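Local coordinates for protein AAA family ATPase (Sulfolobus acidocaldarius, PDB 2W2U) that belongs to an archaeal cell-division machinery as an AAA-family ATPase, this chain being the MIT domain that meets the ESCRT-III partner, at residues E17-Y22 / E47-L52; T40-A45 / R74-L79. One frame throughout, in Å; residues are numbered along the deposited sequence.

Contact 1: E17-Y22 / E47-L52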
loop_
_atom_site.group_PDB
_atom_site.type_symbol
_atom_site.label_atom_id
_atom_site.label_comp_id
_atom_site.label_asym_id
_atom_site.label_seq_id
_atom_site.Cartn_x
_atom_site.Cartn_y
_atom_site.Cartn_z
ATOM N N GLU A 17 1.906 4.095 -9.094
ATOM C CA GLU A 17 3.029 3.193 -9.381
ATOM C C GLU A 17 4.032 3.107 -8.216
ATOM O O GLU A 17 4.538 2.019 -7.899
ATOM C CB GLU A 17 3.718 3.605 -10.695
ATOM C CG GLU A 17 5.190 3.171 -10.854
ATOM C CD GLU A 17 5.418 1.655 -10.883
ATOM O OE1 GLU A 17 4.484 0.884 -11.221
ATOM O OE2 GLU A 17 6.554 1.239 -10.560
ATOM N N MET A 18 4.309 4.255 -7.597
ATOM C CA MET A 18 5.166 4.341 -6.412
ATOM C C MET A 18 4.615 3.498 -5.265
ATOM O O MET A 18 5.343 2.717 -4.663
ATOM C CB MET A 18 5.313 5.802 -5.970
ATOM C CG MET A 18 6.360 6.059 -4.881
ATOM S SD MET A 18 6.433 7.809 -4.398
ATOM C CE MET A 18 6.722 8.591 -5.975
ATOM N N ALA A 19 3.329 3.670 -4.969
ATOM C CA ALA A 19 2.627 2.863 -3.970
ATOM C C ALA A 19 2.684 1.371 -4.302
ATOM O O ALA A 19 2.941 0.549 -3.421
ATOM C CB ALA A 19 1.176 3.328 -3.836
ATOM N N ARG A 20 2.456 1.041 -5.578
ATOM C CA ARG A 20 2.538 -0.337 -6.075
ATOM C C ARG A 20 3.904 -0.989 -5.827
ATOM O O ARG A 20 3.968 -2.103 -5.318
ATOM C CB ARG A 20 2.183 -0.397 -7.565
ATOM C CG ARG A 20 2.121 -1.808 -8.133
ATOM C CD ARG A 20 1.709 -1.834 -9.610
ATOM N NE ARG A 20 0.378 -1.262 -9.818
ATOM C CZ ARG A 20 0.139 -0.093 -10.409
ATOM N NH1 ARG A 20 1.137 0.648 -10.882
ATOM N NH2 ARG A 20 -1.111 0.333 -10.538
ATOM N N LYS A 21 4.977 -0.291 -6.197
ATOM C CA LYS A 21 6.353 -0.740 -5.957
ATOM C C LYS A 21 6.600 -1.044 -4.477
ATOM O O LYS A 21 7.160 -2.086 -4.144
ATOM C CB LYS A 21 7.361 0.300 -6.482
ATOM C CG LYS A 21 8.772 0.222 -5.862
ATOM C CD LYS A 21 9.778 1.216 -6.470
ATOM C CE LYS A 21 9.334 2.687 -6.374
ATOM N NZ LYS A 21 8.773 3.197 -7.677
ATOM N N TYR A 22 6.167 -0.145 -3.597
ATOM C CA TYR A 22 6.278 -0.373 -2.156
ATOM C C TYR A 22 5.460 -1.572 -1.679
ATOM O O TYR A 22 5.957 -2.396 -0.904
ATOM C CB TYR A 22 5.902 0.884 -1.362
ATOM C CG TYR A 22 6.925 1.994 -1.439
ATOM C CD1 TYR A 22 8.258 1.752 -1.135
ATOM C CD2 TYR A 22 6.555 3.289 -1.798
ATOM C CE1 TYR A 22 9.207 2.767 -1.189
ATOM C CE2 TYR A 22 7.500 4.314 -1.862
ATOM C CZ TYR A 22 8.823 4.042 -1.552
ATOM O OH TYR A 22 9.777 5.039 -1.603
ATOM N N GLU A 47 1.749 5.683 3.242
ATOM C CA GLU A 47 2.026 7.111 3.104
ATOM C C GLU A 47 1.743 7.644 1.691
ATOM O O GLU A 47 1.171 8.724 1.539
ATOM C CB GLU A 47 3.465 7.419 3.524
ATOM C CG GLU A 47 3.748 8.899 3.734
ATOM C CD GLU A 47 5.234 9.192 3.889
ATOM O OE1 GLU A 47 6.054 8.261 3.711
ATOM O OE2 GLU A 47 5.579 10.356 4.187
ATOM N N VAL A 48 2.145 6.901 0.663
ATOM C CA VAL A 48 1.839 7.306 -0.723
ATOM C C VAL A 48 0.328 7.244 -0.986
ATOM O O VAL A 48 -0.231 8.133 -1.632
ATOM C CB VAL A 48 2.603 6.464 -1.782
ATOM C CG1 VAL A 48 2.271 6.937 -3.190
ATOM C CG2 VAL A 48 4.121 6.539 -1.552
ATOM N N LEU A 49 -0.323 6.199 -0.473
ATOM C CA LEU A 49 -1.770 6.036 -0.628
ATOM C C LEU A 49 -2.555 7.119 0.125
ATOM O O LEU A 49 -3.592 7.577 -0.352
ATOM C CB LEU A 49 -2.223 4.624 -0.223
ATOM C CG LEU A 49 -1.836 3.434 -1.125
ATOM C CD1 LEU A 49 -2.088 2.087 -0.430
ATOM C CD2 LEU A 49 -2.545 3.475 -2.479
ATOM N N ALA A 50 -2.043 7.539 1.282
ATOM C CA ALA A 50 -2.637 8.655 2.021
ATOM C C ALA A 50 -2.525 9.962 1.233
ATOM O O ALA A 50 -3.458 10.764 1.221
ATOM C CB ALA A 50 -2.009 8.793 3.414
ATOM N N GLN A 51 -1.390 10.158 0.564
ATOM C CA GLN A 51 -1.179 11.329 -0.282
ATOM C C GLN A 51 -2.162 11.363 -1.463
ATOM O O GLN A 51 -2.724 12.421 -1.784
ATOM C CB GLN A 51 0.267 11.366 -0.792
ATOM C CG GLN A 51 0.582 12.545 -1.713
ATOM C CD GLN A 51 0.610 13.870 -0.973
ATOM O OE1 GLN A 51 1.342 14.024 0.002
ATOM N NE2 GLN A 51 -0.179 14.839 -1.441
ATOM N N LEU A 52 -2.344 10.202 -2.100
ATOM C CA LEU A 52 -3.325 10.023 -3.178
ATOM C C LEU A 52 -4.756 10.326 -2.721
ATOM O O LEU A 52 -5.500 11.009 -3.423
ATOM C CB LEU A 52 -3.221 8.617 -3.786
ATOM C CG LEU A 52 -2.104 8.344 -4.809
ATOM C CD1 LEU A 52 -1.860 6.857 -4.970
ATOM C CD2 LEU A 52 -2.398 8.976 -6.169
#

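Contact 2: T40-A45 / R74-L79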
loop_
_atom_site.group_PDB
_atom_site.type_symbol
_atom_site.label_atom_id
_atom_site.label_comp_id
_atom_site.label_asym_id
_atom_site.label_seq_id
_atom_site.Cartn_x
_atom_site.Cartn_y
_atom_site.Cartn_z
ATOM N N THR A 40 8.286 -1.792 6.890
ATOM C CA THR A 40 8.831 -0.549 6.323
ATOM C C THR A 40 8.155 -0.223 4.994
ATOM O O THR A 40 7.730 0.901 4.758
ATOM C CB THR A 40 10.371 -0.617 6.110
ATOM O OG1 THR A 40 11.009 -1.078 7.300
ATOM C CG2 THR A 40 10.937 0.750 5.782
ATOM N N ASN A 41 8.064 -1.227 4.133
ATOM C CA ASN A 41 7.492 -1.064 2.809
ATOM C C ASN A 41 5.967 -0.856 2.802
ATOM O O ASN A 41 5.458 -0.062 2.013
ATOM C CB ASN A 41 7.938 -2.220 1.912
ATOM C CG ASN A 41 9.361 -2.034 1.403
ATOM O OD1 ASN A 41 9.611 -1.175 0.559
ATOM N ND2 ASN A 41 10.300 -2.831 1.921
ATOM N N TYR A 42 5.258 -1.552 3.694
ATOM C CA TYR A 42 3.820 -1.333 3.901
ATOM C C TYR A 42 3.557 0.119 4.332
ATOM O O TYR A 42 2.645 0.774 3.811
ATOM C CB TYR A 42 3.255 -2.289 4.966
ATOM C CG TYR A 42 2.963 -3.715 4.523
ATOM C CD1 TYR A 42 2.160 -3.985 3.405
ATOM C CD2 TYR A 42 3.447 -4.798 5.258
ATOM C CE1 TYR A 42 1.885 -5.301 3.015
ATOM C CE2 TYR A 42 3.181 -6.114 4.880
ATOM C CZ TYR A 42 2.397 -6.356 3.762
ATOM O OH TYR A 42 2.138 -7.650 3.399
ATOM N N LYS A 43 4.358 0.615 5.279
ATOM C CA LYS A 43 4.207 1.985 5.782
ATOM C C LYS A 43 4.423 3.006 4.671
ATOM O O LYS A 43 3.747 4.034 4.623
ATOM C CB LYS A 43 5.180 2.273 6.927
ATOM C CG LYS A 43 4.845 1.605 8.243
ATOM C CD LYS A 43 5.702 2.189 9.360
ATOM C CE LYS A 43 5.615 1.362 10.629
ATOM N NZ LYS A 43 4.360 1.574 11.380
ATOM N N LYS A 44 5.379 2.709 3.791
ATOM C CA LYS A 44 5.716 3.595 2.680
ATOM C C LYS A 44 4.630 3.582 1.610
ATOM O O LYS A 44 4.373 4.601 0.971
ATOM C CB LYS A 44 7.094 3.253 2.095
ATOM C CG LYS A 44 8.249 3.713 2.986
ATOM C CD LYS A 44 9.606 3.296 2.433
ATOM C CE LYS A 44 10.758 3.690 3.372
ATOM N NZ LYS A 44 10.843 5.170 3.624
ATOM N N ALA A 45 4.000 2.425 1.424
ATOM C CA ALA A 45 2.828 2.311 0.558
ATOM C C ALA A 45 1.642 3.085 1.147
ATOM O O ALA A 45 0.944 3.802 0.426
ATOM C CB ALA A 45 2.470 0.849 0.341
ATOM N N ARG A 74 -3.511 -3.220 8.912
ATOM C CA ARG A 74 -3.835 -4.440 9.651
ATOM C C ARG A 74 -2.725 -5.487 9.570
ATOM O O ARG A 74 -2.486 -6.204 10.538
ATOM C CB ARG A 74 -5.159 -5.035 9.174
ATOM C CG ARG A 74 -6.366 -4.599 9.972
ATOM C CD ARG A 74 -7.633 -5.141 9.329
ATOM N NE ARG A 74 -8.239 -4.152 8.441
ATOM C CZ ARG A 74 -8.797 -4.424 7.266
ATOM N NH1 ARG A 74 -8.822 -5.664 6.796
ATOM N NH2 ARG A 74 -9.321 -3.443 6.551
ATOM N N ARG A 75 -2.053 -5.575 8.424
ATOM C CA ARG A 75 -0.905 -6.475 8.301
ATOM C C ARG A 75 0.298 -6.006 9.135
ATOM O O ARG A 75 1.014 -6.831 9.718
ATOM C CB ARG A 75 -0.519 -6.719 6.838
ATOM C CG ARG A 75 0.514 -7.839 6.646
ATOM C CD ARG A 75 -0.007 -9.215 7.105
ATOM N NE ARG A 75 1.034 -10.233 6.975
ATOM C CZ ARG A 75 0.939 -11.496 7.386
ATOM N NH1 ARG A 75 -0.167 -11.951 7.970
ATOM N NH2 ARG A 75 1.966 -12.310 7.214
ATOM N N ILE A 76 0.505 -4.687 9.192
ATOM C CA ILE A 76 1.510 -4.083 10.079
ATOM C C ILE A 76 1.292 -4.510 11.526
ATOM O O ILE A 76 2.237 -4.910 12.206
ATOM C CB ILE A 76 1.476 -2.531 10.050
ATOM C CG1 ILE A 76 1.738 -1.976 8.638
ATOM C CG2 ILE A 76 2.446 -1.946 11.090
ATOM C CD1 ILE A 76 3.161 -1.804 8.275
ATOM N N GLU A 77 0.048 -4.408 11.991
ATOM C CA GLU A 77 -0.292 -4.708 13.381
ATOM C C GLU A 77 -0.072 -6.176 13.738
ATOM O O GLU A 77 0.321 -6.483 14.860
ATOM C CB GLU A 77 -1.721 -4.247 13.723
ATOM C CG GLU A 77 -1.888 -2.712 13.771
ATOM C CD GLU A 77 -0.753 -1.999 14.534
ATOM O OE1 GLU A 77 -0.679 -2.150 15.778
ATOM O OE2 GLU A 77 0.061 -1.290 13.887
ATOM N N VAL A 78 -0.302 -7.069 12.777
ATOM C CA VAL A 78 0.045 -8.482 12.939
ATOM C C VAL A 78 1.574 -8.674 13.023
ATOM O O VAL A 78 2.078 -9.241 13.998
ATOM C CB VAL A 78 -0.563 -9.365 11.818
ATOM C CG1 VAL A 78 -0.174 -10.829 12.008
ATOM C CG2 VAL A 78 -2.095 -9.224 11.781
ATOM N N LEU A 79 2.298 -8.180 12.018
ATOM C CA LEU A 79 3.757 -8.401 11.914
ATOM C C LEU A 79 4.567 -7.766 13.051
ATOM O O LEU A 79 5.605 -8.287 13.450
ATOM C CB LEU A 79 4.286 -7.939 10.551
ATOM C CG LEU A 79 3.789 -8.673 9.300
ATOM C CD1 LEU A 79 4.210 -7.924 8.038
ATOM C CD2 LEU A 79 4.285 -10.110 9.266
#

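Contact 1: E17-Y22 / E47-L52
Helices 11-31 and 35-55 of the MIT domain, the first two of its three-helix bundle, pack antiparallel here, with Ala-19 and Val-48 at the point where they come nearest. Ala-19 CA and Val-48 CA are 5.6 Å apart, and over these short segments the axes are 9.0 Å from each other at 156°. The small alanine side chain is consistent with so close an approach, and Val-48 fills the space against it.

Val-48 carries most of the contact, and its two branches have separate jobs. CG1, anti to the backbone N (chi1 -179°), lies against the Ala-19 methyl, with Val-48 CG1 to Ala-19 CB at 3.8 Å. CG2 is turned to the other flank, where it meets Met-18 SD at 3.9 Å; the thioether chain runs across the valine at about a right angle. The same Val-48 CG2 sits at the edge of the Tyr-22 ring, near its plane, 4.1 Å from Tyr-22 CE2. One methyl group is therefore shared by a sulfur and an aromatic edge a helical turn apart.

In an MIT domain the middle helix faces both of its neighbours, and Leu-49 illustrates this. Leu-49 CD2 meets the same methyl roughly at right angles to the valine's approach, 4.0 Å from Ala-19 CB, while the same side chain also packs on Tyr-65, Ile-69 and Tyr-72 of helix 62-81 and on an apolar side chain of the bound peptide. Arg-20, turned away from Val-48, is held weakly to Glu-17 and also packs on the peptide.

Contact 2: T40-A45 / R74-L79
Apolar packing joins Tyr-42 to Ile-76 where helices 35-55 and 62-81 pass antiparallel, their segment axes 9.9 Å apart at 158°. The delta methyl of Ile-76 pushes in beside the root of the tyrosine, with Ile-76 CD1 3.3 Å from Tyr-42 CB, a tight fit for two carbons. This terminal methyl, Ile-76 CD1, also meets Lys-43 CG at 3.8 Å. Farther out, Leu-79 CD1 approaches the tyrosine at the ring edge, 3.8 Å from Tyr-42 CE2.

Aliphatic-to-ring contact comes from Arg-75. Its CB stands over one face of the Tyr-42 ring, 4.1 Å above the plane and offset toward the rim. With CG anti to the backbone N (chi1 -170°), the stem runs along the ring toward the phenol end, Arg-75 CG lying 3.6 Å from Tyr-42 OH; the chain then bends at chi2. The guanidinium is steeply tilted to the ring, at 77°, and does not stack on it.

The polar ends meet on helix 11-31: Asp-30 OD2 takes a hydrogen bond with Tyr-42 OH and a salt bridge with Arg-75 NE, so one carboxylate oxygen links all three helices. A phenylalanine at Tyr-42 would probably keep the ring packing but leave Asp-30 without its phenol partner and helix 11-31 less firmly tied to the other two helices here.

Lys-43 NZ and Glu-77 OE2, oppositely charged, stay 5.7 Å apart at the surface. Tyr-42 and Arg-75 also pack on apolar side chains of the bound peptide: this is an antiparallel helix pair within the three-helix bundle of an MIT domain, whose surface here takes up the peptide.

Helix 35-55 serves both contacts, offering Val-48 and Leu-49 to helix 11-31 in contact 1 and Tyr-42 and Lys-43 to helix 62-81 in contact 2; their centres are 13 Å apart. Both are largely buried, but contact 2 also has an exposed lysine at its border. The chemistry differs accordingly: a small alanine goes with the closer helices of contact 1, whereas in contact 2 they stand wider, with a tyrosine and an arginine stem whose polar ends share a carboxylate. The two meet directly where Tyr-22 packs on Asn-41, Lys-44 and Ala-45, and residues of both touch the bound peptide.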